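Local coordinates for protein triacylglycerol lipase (Clostridium botulinum, PDB 5AH1) that hydrolyses synthetic polyesters and probably triacylglycerols, and is a zinc-binding esterase of the alpha/beta-hydrolase fold, at residues Leu82-Met87 with Trp129-Glu134; Tyr118-Gly123 with Tyr136-Gly141; Tyr159-Pro164 with Ile266-Leu271; Thr187-Thr192 with Thr229-Thr234; Phe89-Asp92 with Tyr97-Trp100. All coordinates share one frame; numbering follows the deposited sequence.

Overall arrangement
All five contacts lie in the alpha/beta-hydrolase part of the chain. Contacts 1 and 2 share helix 128-140 and reach neighbouring strands, 80-83 and 117-120, of the parallel sheet; their centres are about 8 Å apart and their segments alternate along the chain. Contact 5 is nested in the loop that contact 1 closes, and its Tyr99 touches Gly85. Contact 4, its centre about 10 Å from that of contact 1, adds helix 183-197, which probably follows a nucleophile elbow. Contact 3 lies outermost, centred about 18 Å from the middle of the chain; it meets contact 2 through Tyr163 and contact 5 through Phe89, but not contact 4. Contact 1 holds the zinc ligand Asp130.

Contact 1: residues Leu82-Met87 with Trp129-Glu134; sequences LVHGFM and WDRACE. With ZN (zinc ion), chain B.
Arg131 starts out beside its own backbone N (chi1 -70°) and bends at chi3 (46°), which carries its guanidinium to the backbone of His84 and Gly85. NH2 donates to His84 O at 2.9 Å, in the carbonyl plane and on a lone pair, although the N-H is bent to 134°. NH1 reaches Gly85 O at 3.1 Å, coming from above that carbonyl plane. The same Gly85 O takes a second bond, from His84 ND1 at 2.9 Å; this bond and that of NE2 with Val122 N fix the imidazole's rotation, its plane standing nearly perpendicular to the guanidinium. This turn follows strand 80-83 of the alpha/beta-hydrolase sheet, and Gly85 touches the probable nucleophile elbow; the contact thus joins the strand end to helix 128-140. Gly123 O and Thr187 OG1 also accept from Arg131, through NH1 and NE. One residue earlier on the helix, Asp130 OD1 binds the zinc ion at 1.9 Å, in a site completed by His150, His156 and Asp302.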
# COMPACT_ATOMS: atom_id res chain seq x y z
N LEU A 82 -4.55 5.61 7.97
CA LEU A 82 -3.35 5.21 7.24
C LEU A 82 -3.33 3.70 7.03
O LEU A 82 -3.60 2.94 7.96
CB LEU A 82 -2.12 5.61 8.06
CG LEU A 82 -1.96 7.09 8.38
CD1 LEU A 82 -0.83 7.29 9.38
CD2 LEU A 82 -1.68 7.90 7.14
N VAL A 83 -3.00 3.27 5.81
CA VAL A 83 -3.03 1.86 5.43
C VAL A 83 -1.74 1.46 4.70
O VAL A 83 -1.46 1.91 3.60
CB VAL A 83 -4.25 1.55 4.56
CG1 VAL A 83 -4.32 0.03 4.28
CG2 VAL A 83 -5.55 2.04 5.22
N HIS A 84 -0.95 0.63 5.38
CA HIS A 84 0.33 0.16 4.88
C HIS A 84 0.20 -0.78 3.68
O HIS A 84 -0.89 -1.28 3.36
CB HIS A 84 1.05 -0.59 6.00
CG HIS A 84 0.35 -1.83 6.45
ND1 HIS A 84 0.44 -3.02 5.76
CD2 HIS A 84 -0.49 -2.07 7.48
CE1 HIS A 84 -0.29 -3.94 6.36
NE2 HIS A 84 -0.87 -3.39 7.41
N GLY A 85 1.33 -1.00 3.03
CA GLY A 85 1.41 -1.90 1.88
C GLY A 85 1.85 -3.32 2.17
O GLY A 85 1.55 -3.90 3.21
N PHE A 86 2.53 -3.87 1.18
CA PHE A 86 3.05 -5.24 1.23
C PHE A 86 4.14 -5.33 2.28
O PHE A 86 5.02 -4.46 2.34
CB PHE A 86 3.59 -5.56 -0.17
CG PHE A 86 4.14 -6.95 -0.35
CD1 PHE A 86 3.33 -8.06 -0.28
CD2 PHE A 86 5.46 -7.12 -0.68
CE1 PHE A 86 3.84 -9.32 -0.50
CE2 PHE A 86 5.96 -8.37 -0.90
CZ PHE A 86 5.15 -9.46 -0.81
N MET A 87 4.06 -6.34 3.14
CA MET A 87 5.05 -6.54 4.20
C MET A 87 5.19 -5.33 5.13
O MET A 87 6.28 -5.04 5.63
CB MET A 87 6.39 -7.02 3.62
CG MET A 87 6.34 -8.52 3.24
SD MET A 87 6.27 -9.58 4.71
CE MET A 87 7.97 -9.50 5.20
N TRP A 129 -8.55 -8.20 -1.67
CA TRP A 129 -9.87 -8.52 -1.13
C TRP A 129 -9.76 -8.82 0.37
O TRP A 129 -10.49 -8.26 1.21
CB TRP A 129 -10.45 -9.72 -1.85
CG TRP A 129 -11.77 -10.20 -1.29
CD1 TRP A 129 -11.96 -10.99 -0.16
CD2 TRP A 129 -13.08 -9.95 -1.81
NE1 TRP A 129 -13.29 -11.22 0.02
CE2 TRP A 129 -14.00 -10.61 -0.98
CE3 TRP A 129 -13.57 -9.22 -2.92
CZ2 TRP A 129 -15.38 -10.60 -1.23
CZ3 TRP A 129 -14.93 -9.21 -3.15
CH2 TRP A 129 -15.81 -9.88 -2.31
N ASP A 130 -8.84 -9.72 0.73
CA ASP A 130 -8.74 -10.12 2.13
C ASP A 130 -8.36 -8.91 2.99
O ASP A 130 -8.92 -8.70 4.06
CB ASP A 130 -7.70 -11.24 2.32
CG ASP A 130 -8.12 -12.60 1.72
OD1 ASP A 130 -9.18 -12.71 1.05
OD2 ASP A 130 -7.37 -13.58 1.95
N ARG A 131 -7.41 -8.13 2.51
CA ARG A 131 -6.99 -6.92 3.21
C ARG A 131 -8.11 -5.89 3.37
O ARG A 131 -8.19 -5.23 4.38
CB ARG A 131 -5.76 -6.33 2.52
CG ARG A 131 -4.50 -7.20 2.73
CD ARG A 131 -3.38 -6.83 1.77
NE ARG A 131 -3.15 -5.39 1.66
CZ ARG A 131 -2.08 -4.74 2.09
NH1 ARG A 131 -1.15 -5.32 2.86
NH2 ARG A 131 -1.97 -3.45 1.81
N ALA A 132 -8.96 -5.76 2.36
CA ALA A 132 -10.09 -4.86 2.46
C ALA A 132 -11.10 -5.31 3.52
O ALA A 132 -11.62 -4.49 4.27
CB ALA A 132 -10.76 -4.68 1.11
N CYS A 133 -11.37 -6.62 3.58
CA CYS A 133 -12.24 -7.16 4.61
C CYS A 133 -11.64 -6.94 5.98
O CYS A 133 -12.35 -6.63 6.94
CB CYS A 133 -12.48 -8.65 4.38
SG CYS A 133 -13.37 -9.05 2.83
N GLU A 134 -10.33 -7.13 6.09
CA GLU A 134 -9.63 -6.88 7.35
C GLU A 134 -9.68 -5.40 7.72
O GLU A 134 -9.88 -5.07 8.88
CB GLU A 134 -8.20 -7.39 7.24
CG GLU A 134 -8.15 -8.91 7.09
CD GLU A 134 -6.87 -9.43 6.48
OE1 GLU A 134 -5.93 -8.65 6.25
OE2 GLU A 134 -6.80 -10.65 6.23
ZN ZN B . -9.32 -14.50 0.31

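Contact 2: residues Tyr118-Gly123 with Tyr136-Gly141; sequences YTATVG and YAYIVG
Tyr138 lays one face of its ring against the Ala120-Thr121 peptide. Its CG is anti to the backbone N (chi1 -158°), so that the ring extends from helix 128-140 across the strand end, and chi2 of -84° turns its face to the strand, with Thr121 N 3.7 Å above the ring plane and over its centre. Ala120 C lies over the same face, displaced toward the rim. At the CD1 corner the ring packs on Ala120, whose CB is 3.8 Å from Tyr138 CD1. CE1 comes within 3.4 Å of Thr119 O, and on the other flank CD2 lies 3.4 Å from Thr121 O. Strand 117-120 is outermost in the parallel sheet of the alpha/beta-hydrolase fold, and the last turns of the helix pack against its end. A water ties the phenol to the strand: it donates to Thr119 O at 2.7 Å and is hydrogen-bonded to Tyr138 OH. Thr121 N, buried under the aromatic face, has no hydrogen-bond partner in the model. The Thr119 hydroxyl is hydrogen-bonded to Gln107, while the Tyr138 ring also meets that of Tyr163, the planes inclined at about 55°.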
# COMPACT_ATOMS: atom_id res chain seq x y z
N TYR A 118 -5.63 7.91 12.51
CA TYR A 118 -5.53 6.53 12.97
C TYR A 118 -4.72 5.71 11.99
O TYR A 118 -4.54 6.08 10.82
CB TYR A 118 -6.92 5.91 13.10
CG TYR A 118 -7.83 6.73 13.96
CD1 TYR A 118 -7.80 6.57 15.33
CD2 TYR A 118 -8.68 7.69 13.43
CE1 TYR A 118 -8.59 7.32 16.15
CE2 TYR A 118 -9.49 8.46 14.26
CZ TYR A 118 -9.43 8.27 15.63
OH TYR A 118 -10.22 9.02 16.49
N THR A 119 -4.26 4.57 12.47
CA THR A 119 -3.49 3.63 11.66
C THR A 119 -4.22 2.30 11.65
O THR A 119 -4.57 1.77 12.71
CB THR A 119 -2.08 3.43 12.24
OG1 THR A 119 -1.39 4.69 12.24
CG2 THR A 119 -1.27 2.45 11.42
N ALA A 120 -4.47 1.77 10.46
CA ALA A 120 -5.06 0.44 10.33
C ALA A 120 -3.99 -0.56 9.92
O ALA A 120 -3.07 -0.23 9.17
CB ALA A 120 -6.18 0.45 9.32
N THR A 121 -4.14 -1.79 10.38
CA THR A 121 -3.17 -2.84 10.09
C THR A 121 -3.90 -4.05 9.51
O THR A 121 -4.90 -4.49 10.08
CB THR A 121 -2.35 -3.16 11.33
OG1 THR A 121 -1.63 -1.96 11.68
CG2 THR A 121 -1.37 -4.30 11.07
N VAL A 122 -3.42 -4.53 8.37
CA VAL A 122 -4.04 -5.62 7.64
C VAL A 122 -2.97 -6.66 7.25
O VAL A 122 -1.79 -6.47 7.56
CB VAL A 122 -4.81 -5.09 6.40
CG1 VAL A 122 -5.91 -4.12 6.84
CG2 VAL A 122 -3.87 -4.43 5.39
N GLY A 123 -3.36 -7.75 6.58
CA GLY A 123 -2.43 -8.81 6.29
C GLY A 123 -1.29 -8.31 5.41
O GLY A 123 -1.55 -7.69 4.36
N TYR A 136 -11.99 -3.16 6.87
CA TYR A 136 -13.35 -2.93 7.35
C TYR A 136 -13.49 -3.26 8.84
O TYR A 136 -13.91 -2.42 9.64
CB TYR A 136 -14.34 -3.72 6.49
CG TYR A 136 -15.75 -3.66 7.00
CD1 TYR A 136 -16.59 -2.60 6.71
CD2 TYR A 136 -16.25 -4.68 7.79
CE1 TYR A 136 -17.88 -2.55 7.20
CE2 TYR A 136 -17.53 -4.64 8.30
CZ TYR A 136 -18.35 -3.56 8.01
OH TYR A 136 -19.63 -3.53 8.50
N ALA A 137 -13.08 -4.46 9.22
CA ALA A 137 -13.19 -4.87 10.62
C ALA A 137 -12.28 -4.06 11.53
O ALA A 137 -12.64 -3.78 12.68
CB ALA A 137 -12.90 -6.34 10.75
N TYR A 138 -11.10 -3.70 11.03
CA TYR A 138 -10.15 -2.94 11.83
C TYR A 138 -10.73 -1.58 12.21
O TYR A 138 -10.48 -1.06 13.30
CB TYR A 138 -8.81 -2.76 11.10
CG TYR A 138 -7.68 -2.49 12.04
CD1 TYR A 138 -7.43 -1.20 12.49
CD2 TYR A 138 -6.93 -3.52 12.58
CE1 TYR A 138 -6.43 -0.95 13.40
CE2 TYR A 138 -5.93 -3.27 13.50
CZ TYR A 138 -5.69 -1.98 13.90
OH TYR A 138 -4.71 -1.73 14.84
N ILE A 139 -11.50 -1.01 11.29
CA ILE A 139 -12.12 0.29 11.52
C ILE A 139 -13.38 0.21 12.38
O ILE A 139 -13.50 0.91 13.39
CB ILE A 139 -12.44 0.99 10.16
CG1 ILE A 139 -11.15 1.31 9.40
CG2 ILE A 139 -13.24 2.27 10.36
CD1 ILE A 139 -11.35 1.74 7.96
N VAL A 140 -14.32 -0.64 11.96
CA VAL A 140 -15.62 -0.77 12.58
C VAL A 140 -15.56 -1.55 13.91
O VAL A 140 -16.32 -1.28 14.84
CB VAL A 140 -16.61 -1.46 11.60
CG1 VAL A 140 -17.95 -1.70 12.25
CG2 VAL A 140 -16.76 -0.63 10.34
N GLY A 141 -14.65 -2.50 13.97
CA GLY A 141 -14.58 -3.46 15.07
C GLY A 141 -15.29 -4.74 14.68
O GLY A 141 -16.21 -4.74 13.87
O HOH W 1 -3.50 0.69 14.95

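Contact 3: residues Tyr159-Pro164 with Ile266-Leu271; sequences YGRTYP and IYDLKL
Arg161 and Lys270 mark the closest backbone approach, with CA atoms 8.6 Å apart, so side chains bridge strand 159-163 and the irregular segment 266-271. The Arg161 chain sets out between its backbone N and carbonyl carbon (chi1 65°), then bends at chi3, and its guanidinium meets Asp268 coming from the opposite direction. NH2 donates to Asp268 OD2 at 2.9 Å in a nearly straight salt bridge (N-H...O 165°); NH1 adds a weak bond to the same oxygen. OD2 lies almost in the guanidinium plane, yet is itself approached from above the carboxylate plane, as the two flat groups are inclined by 52°. The other carboxylate oxygen, Asp268 OD1, accepts from Lys270 N at 2.8 Å, closing an Asx turn that holds the carboxylate facing the arginine. Strand 159-163 pairs antiparallel with 142-145 in a two-stranded sheet apart from the central one, and the contact ties this small sheet to the loop between helices 242-257 and 284-292. Lys270 lays its CG over one guanidinium face, 3.7 Å above the plane, before its chain leads away to return NZ to Asp268 O at 2.9 Å. Glu93 forms a salt bridge with that ammonium group, and Asp272 provides a second carboxylate for Arg161 NH2, so each cation probably has its charge balanced. A water accepts weakly from Arg161 NE and donates to Lys270 O.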
# COMPACT_ATOMS: atom_id res chain seq x y z
N TYR A 159 -14.13 -16.68 8.36
CA TYR A 159 -13.88 -15.76 9.47
C TYR A 159 -12.42 -15.72 9.83
O TYR A 159 -11.75 -16.76 9.85
CB TYR A 159 -14.72 -16.12 10.69
CG TYR A 159 -16.20 -16.05 10.40
CD1 TYR A 159 -16.84 -14.82 10.32
CD2 TYR A 159 -16.92 -17.19 10.17
CE1 TYR A 159 -18.19 -14.75 10.02
CE2 TYR A 159 -18.27 -17.14 9.88
CZ TYR A 159 -18.90 -15.91 9.80
OH TYR A 159 -20.25 -15.80 9.51
N GLY A 160 -11.95 -14.54 10.15
CA GLY A 160 -10.57 -14.31 10.49
C GLY A 160 -10.42 -13.85 11.92
O GLY A 160 -11.14 -14.31 12.81
N ARG A 161 -9.50 -12.93 12.16
CA ARG A 161 -9.25 -12.47 13.51
C ARG A 161 -10.24 -11.38 13.91
O ARG A 161 -11.10 -10.97 13.12
CB ARG A 161 -7.79 -12.08 13.68
CG ARG A 161 -7.33 -10.90 12.90
CD ARG A 161 -5.87 -10.56 13.26
NE ARG A 161 -4.93 -11.63 12.95
CZ ARG A 161 -3.69 -11.72 13.43
NH1 ARG A 161 -3.21 -10.81 14.26
NH2 ARG A 161 -2.92 -12.74 13.08
N THR A 162 -10.15 -10.98 15.16
CA THR A 162 -11.10 -10.04 15.75
C THR A 162 -10.38 -8.78 16.21
O THR A 162 -9.31 -8.86 16.82
CB THR A 162 -11.81 -10.71 16.94
OG1 THR A 162 -12.51 -11.87 16.47
CG2 THR A 162 -12.80 -9.77 17.62
N TYR A 163 -10.98 -7.62 15.91
CA TYR A 163 -10.40 -6.32 16.22
C TYR A 163 -11.35 -5.47 17.03
O TYR A 163 -12.57 -5.61 16.93
CB TYR A 163 -10.11 -5.57 14.93
CG TYR A 163 -9.08 -6.23 14.06
CD1 TYR A 163 -7.76 -6.32 14.45
CD2 TYR A 163 -9.43 -6.75 12.82
CE1 TYR A 163 -6.81 -6.92 13.65
CE2 TYR A 163 -8.50 -7.33 12.01
CZ TYR A 163 -7.20 -7.42 12.43
OH TYR A 163 -6.28 -8.00 11.60
N PRO A 164 -10.80 -4.55 17.85
CA PRO A 164 -11.67 -3.69 18.65
C PRO A 164 -12.38 -2.57 17.86
O PRO A 164 -13.49 -2.19 18.22
CB PRO A 164 -10.71 -3.11 19.71
CG PRO A 164 -9.36 -3.17 19.07
CD PRO A 164 -9.38 -4.41 18.20
N ILE A 266 8.51 -10.68 16.67
CA ILE A 266 8.15 -9.27 16.71
C ILE A 266 7.31 -8.87 15.49
O ILE A 266 7.10 -7.69 15.24
CB ILE A 266 9.41 -8.37 16.87
CG1 ILE A 266 10.34 -8.48 15.66
CG2 ILE A 266 10.12 -8.73 18.17
CD1 ILE A 266 11.55 -7.55 15.72
N TYR A 267 6.83 -9.86 14.74
CA TYR A 267 5.88 -9.62 13.66
C TYR A 267 5.10 -10.89 13.34
O TYR A 267 5.56 -11.99 13.60
CB TYR A 267 6.58 -9.06 12.41
CG TYR A 267 7.64 -9.95 11.84
CD1 TYR A 267 8.94 -9.93 12.34
CD2 TYR A 267 7.35 -10.83 10.81
CE1 TYR A 267 9.92 -10.75 11.83
CE2 TYR A 267 8.32 -11.64 10.29
CZ TYR A 267 9.60 -11.62 10.80
OH TYR A 267 10.54 -12.46 10.26
N ASP A 268 3.92 -10.70 12.78
CA ASP A 268 2.94 -11.76 12.53
C ASP A 268 2.50 -11.59 11.08
O ASP A 268 2.16 -10.48 10.67
CB ASP A 268 1.79 -11.55 13.53
CG ASP A 268 0.62 -12.53 13.37
OD1 ASP A 268 0.56 -13.35 12.43
OD2 ASP A 268 -0.28 -12.45 14.25
N LEU A 269 2.56 -12.66 10.30
CA LEU A 269 2.17 -12.59 8.88
C LEU A 269 0.66 -12.68 8.67
O LEU A 269 0.18 -12.44 7.57
CB LEU A 269 2.86 -13.67 8.07
CG LEU A 269 4.39 -13.61 8.10
CD1 LEU A 269 4.98 -14.83 7.43
CD2 LEU A 269 4.90 -12.33 7.46
N LYS A 270 -0.09 -12.99 9.73
CA LYS A 270 -1.55 -12.86 9.74
C LYS A 270 -2.24 -13.69 8.65
O LYS A 270 -3.26 -13.28 8.11
CB LYS A 270 -1.95 -11.38 9.64
CG LYS A 270 -1.16 -10.49 10.61
CD LYS A 270 -1.65 -9.04 10.70
CE LYS A 270 -0.81 -8.25 11.68
NZ LYS A 270 0.58 -8.06 11.24
N LEU A 271 -1.72 -14.90 8.42
CA LEU A 271 -2.30 -15.82 7.44
C LEU A 271 -3.24 -16.84 8.10
O LEU A 271 -3.34 -17.97 7.65
CB LEU A 271 -1.17 -16.50 6.65
CG LEU A 271 -0.43 -15.53 5.72
CD1 LEU A 271 0.89 -16.12 5.26
CD2 LEU A 271 -1.28 -15.12 4.52
O HOH W 2 -5.45 -11.99 10.02

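Contact 4: residues Thr187-Thr192 with Thr229-Thr234; sequences TIRTLT and TPNDGT
The helix that follows the probable nucleophile elbow of this alpha/beta-hydrolase, 183-197, meets the turn after strand 221-227 through one arginine and one asparagine. Arg189 NH1 donates to Asn231 OD1 at 3.0 Å; the bond is bent (139°), and the oxygen lies 29° out of the guanidinium plane. The amide and guanidinium planes are inclined by 62°, with Arg189 CD also close to the oxygen, 3.3 Å from Asn231 OD1. A bend at chi3 turns the end of the arginine toward the loop. NH1 is further linked by a water, which accepts from it at 3.1 Å and lies 2.7 Å from Asn231 O. Asn231 is held within a type I turn from Pro230 to Gly233, closed by Gly233 N to Pro230 O. Around this buried link, Arg189 NH2 bonds to Asn317 OD1, the arginine chain packs on Val224 of strand 221-227, and on another side of the helix Thr190 and Leu191 touch Ala132 and Leu135 of helix 128-140.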
# COMPACT_ATOMS: atom_id res chain seq x y z
N THR A 187 -5.63 -1.59 -1.73
CA THR A 187 -6.54 -2.05 -0.69
C THR A 187 -7.61 -1.01 -0.38
O THR A 187 -8.78 -1.36 -0.21
CB THR A 187 -5.76 -2.40 0.58
OG1 THR A 187 -4.81 -3.43 0.29
CG2 THR A 187 -6.69 -2.86 1.70
N ILE A 188 -7.24 0.27 -0.29
CA ILE A 188 -8.24 1.30 0.04
C ILE A 188 -9.18 1.58 -1.13
O ILE A 188 -10.36 1.87 -0.92
CB ILE A 188 -7.61 2.62 0.60
CG1 ILE A 188 -6.68 3.29 -0.42
CG2 ILE A 188 -6.86 2.30 1.89
CD1 ILE A 188 -6.18 4.66 0.02
N ARG A 189 -8.70 1.43 -2.36
CA ARG A 189 -9.59 1.51 -3.52
C ARG A 189 -10.64 0.42 -3.43
O ARG A 189 -11.81 0.63 -3.71
CB ARG A 189 -8.82 1.38 -4.82
CG ARG A 189 -7.99 2.61 -5.24
CD ARG A 189 -7.06 2.29 -6.41
NE ARG A 189 -7.80 1.63 -7.49
CZ ARG A 189 -7.34 0.64 -8.24
NH1 ARG A 189 -6.06 0.29 -8.16
NH2 ARG A 189 -8.14 0.04 -9.10
N THR A 190 -10.19 -0.77 -3.06
CA THR A 190 -11.03 -1.98 -3.00
C THR A 190 -12.08 -1.84 -1.89
O THR A 190 -13.26 -2.13 -2.09
CB THR A 190 -10.18 -3.24 -2.77
OG1 THR A 190 -9.22 -3.35 -3.82
CG2 THR A 190 -11.01 -4.52 -2.74
N LEU A 191 -11.67 -1.37 -0.72
CA LEU A 191 -12.64 -1.13 0.35
C LEU A 191 -13.69 -0.12 -0.09
O LEU A 191 -14.88 -0.31 0.16
CB LEU A 191 -11.93 -0.62 1.61
CG LEU A 191 -12.89 -0.28 2.76
CD1 LEU A 191 -13.46 -1.52 3.37
CD2 LEU A 191 -12.21 0.56 3.84
N THR A 192 -13.26 0.95 -0.75
CA THR A 192 -14.20 2.00 -1.16
C THR A 192 -15.21 1.45 -2.18
O THR A 192 -16.41 1.73 -2.11
CB THR A 192 -13.43 3.22 -1.71
OG1 THR A 192 -12.56 3.72 -0.68
CG2 THR A 192 -14.39 4.30 -2.14
N THR A 229 1.78 3.57 -5.21
CA THR A 229 0.91 2.40 -5.32
C THR A 229 0.99 1.74 -6.70
O THR A 229 0.96 2.44 -7.72
CB THR A 229 -0.55 2.80 -5.03
OG1 THR A 229 -0.65 3.17 -3.66
CG2 THR A 229 -1.55 1.67 -5.31
N PRO A 230 1.08 0.40 -6.73
CA PRO A 230 1.02 -0.32 -8.01
C PRO A 230 -0.42 -0.39 -8.53
O PRO A 230 -1.05 -1.44 -8.53
CB PRO A 230 1.55 -1.70 -7.64
CG PRO A 230 1.12 -1.88 -6.22
CD PRO A 230 1.26 -0.51 -5.59
N ASN A 231 -0.95 0.74 -8.95
CA ASN A 231 -2.33 0.76 -9.43
C ASN A 231 -2.51 -0.08 -10.70
O ASN A 231 -3.61 -0.59 -10.95
CB ASN A 231 -2.82 2.19 -9.63
CG ASN A 231 -3.21 2.89 -8.32
OD1 ASN A 231 -4.02 2.38 -7.57
ND2 ASN A 231 -2.64 4.07 -8.08
N ASP A 232 -1.44 -0.22 -11.47
CA ASP A 232 -1.37 -1.16 -12.60
C ASP A 232 -0.39 -2.31 -12.34
O ASP A 232 0.07 -2.94 -13.27
CB ASP A 232 -0.99 -0.43 -13.89
CG ASP A 232 -2.09 0.45 -14.42
OD1 ASP A 232 -3.29 0.10 -14.27
OD2 ASP A 232 -1.75 1.48 -15.04
N GLY A 233 -0.12 -2.61 -11.07
CA GLY A 233 0.82 -3.66 -10.73
C GLY A 233 2.26 -3.18 -10.75
O GLY A 233 2.56 -2.02 -11.04
N THR A 234 3.16 -4.09 -10.42
CA THR A 234 4.57 -3.84 -10.56
C THR A 234 5.21 -5.02 -11.26
O THR A 234 4.96 -6.18 -10.93
CB THR A 234 5.26 -3.61 -9.20
OG1 THR A 234 6.66 -3.65 -9.44
CG2 THR A 234 4.87 -4.65 -8.13
O HOH W 3 -4.74 -2.32 -9.14

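Contact 5: residues Phe89-Asp92 with Tyr97-Trp100; sequences FGRD and YKYW
Tyr97 meets the facing segment through water: one molecule donates both to its O, at 2.8 Å, and to Gly90 O, at 3.0 Å. Lys98 comes next and makes the direct contact. Its chain, bent at chi2 (-75°) and chi4 (-72°), sets CE over one face of the Arg91 guanidinium, 3.4 Å above the plane and displaced toward the rim, with Lys98 CE 3.5 Å from both Arg91 NH1 and CZ. Past this methylene the chain turns NZ to Arg91 O, which it reaches at 3.3 Å in the carbonyl plane on a lone pair. NZ also donates to Gly96 O and to a water 2.9 Å away, while the Arg91 guanidinium forms a salt bridge with Asp105; these partners probably ease the proximity of the two positive groups. Tyr99 then turns its CB toward Phe89 O, and a further water joins the backbones, accepting from Tyr99 N and donating to Phe89 O at 2.9 Å. The Tyr99 ring lies against the indole of Trp100, with CD1 over one face toward the rim. The loop connects strand 80-83 to helix 106-112: Tyr99 OH hydrogen-bonds to His181, within the probable nucleophile elbow, Trp100 packs on Leu82 of the strand, and Phe89 and Tyr97 rest on Leu253 and Ile256 of helix 242-257.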
# COMPACT_ATOMS: atom_id res chain seq x y z
N PHE A 89 3.65 -3.73 8.84
CA PHE A 89 3.20 -4.28 10.12
C PHE A 89 2.58 -3.21 11.01
O PHE A 89 2.57 -2.03 10.64
CB PHE A 89 4.37 -5.00 10.79
CG PHE A 89 4.84 -6.17 9.98
CD1 PHE A 89 4.19 -7.39 10.07
CD2 PHE A 89 5.89 -6.03 9.08
CE1 PHE A 89 4.57 -8.47 9.27
CE2 PHE A 89 6.28 -7.11 8.29
CZ PHE A 89 5.62 -8.33 8.39
N GLY A 90 2.06 -3.63 12.15
CA GLY A 90 1.29 -2.75 13.02
C GLY A 90 2.13 -1.97 14.01
O GLY A 90 3.33 -2.20 14.17
N ARG A 91 1.46 -1.04 14.68
CA ARG A 91 2.10 -0.18 15.66
C ARG A 91 2.71 -0.94 16.83
O ARG A 91 3.64 -0.45 17.46
CB ARG A 91 1.11 0.85 16.19
CG ARG A 91 0.71 1.88 15.17
CD ARG A 91 -0.25 2.92 15.75
NE ARG A 91 0.28 3.64 16.91
CZ ARG A 91 1.09 4.68 16.83
NH1 ARG A 91 1.49 5.14 15.65
NH2 ARG A 91 1.52 5.28 17.93
N ASP A 92 2.16 -2.12 17.13
CA ASP A 92 2.63 -2.98 18.21
C ASP A 92 3.67 -4.00 17.74
O ASP A 92 4.03 -4.90 18.48
CB ASP A 92 1.45 -3.73 18.82
CG ASP A 92 0.77 -4.68 17.83
OD1 ASP A 92 0.61 -4.30 16.66
OD2 ASP A 92 0.41 -5.81 18.24
N TYR A 97 9.31 0.28 15.67
CA TYR A 97 9.62 0.91 14.40
C TYR A 97 8.33 0.99 13.59
O TYR A 97 7.70 -0.03 13.36
CB TYR A 97 10.65 0.10 13.61
CG TYR A 97 11.23 0.88 12.45
CD1 TYR A 97 12.34 1.69 12.62
CD2 TYR A 97 10.65 0.81 11.19
CE1 TYR A 97 12.86 2.41 11.56
CE2 TYR A 97 11.16 1.54 10.14
CZ TYR A 97 12.27 2.33 10.33
OH TYR A 97 12.79 3.07 9.29
N LYS A 98 7.94 2.20 13.19
CA LYS A 98 6.64 2.41 12.55
C LYS A 98 6.69 2.32 11.03
O LYS A 98 7.61 2.84 10.40
CB LYS A 98 6.09 3.79 12.93
CG LYS A 98 5.79 3.93 14.41
CD LYS A 98 4.52 3.19 14.83
CE LYS A 98 4.29 3.23 16.35
NZ LYS A 98 5.26 2.37 17.07
N TYR A 99 5.69 1.69 10.43
CA TYR A 99 5.56 1.73 8.98
C TYR A 99 5.46 3.20 8.54
O TYR A 99 6.13 3.63 7.60
CB TYR A 99 4.33 0.97 8.51
CG TYR A 99 4.26 0.83 7.01
CD1 TYR A 99 3.67 1.81 6.22
CD2 TYR A 99 4.79 -0.28 6.37
CE1 TYR A 99 3.59 1.68 4.84
CE2 TYR A 99 4.72 -0.42 5.01
CZ TYR A 99 4.13 0.56 4.24
OH TYR A 99 4.05 0.36 2.87
N TRP A 100 4.63 3.95 9.25
CA TRP A 100 4.39 5.34 8.93
C TRP A 100 5.33 6.24 9.72
O TRP A 100 4.99 6.73 10.80
CB TRP A 100 2.92 5.69 9.18
CG TRP A 100 2.00 4.98 8.20
CD1 TRP A 100 1.32 3.82 8.42
CD2 TRP A 100 1.71 5.37 6.85
NE1 TRP A 100 0.60 3.47 7.29
CE2 TRP A 100 0.83 4.41 6.32
CE3 TRP A 100 2.10 6.45 6.05
CZ2 TRP A 100 0.32 4.51 5.03
CZ3 TRP A 100 1.58 6.56 4.78
CH2 TRP A 100 0.72 5.59 4.27
O HOH W 4 3.73 0.19 12.05
O HOH W 5 5.71 -1.77 12.45
O HOH W 6 5.77 -0.09 15.57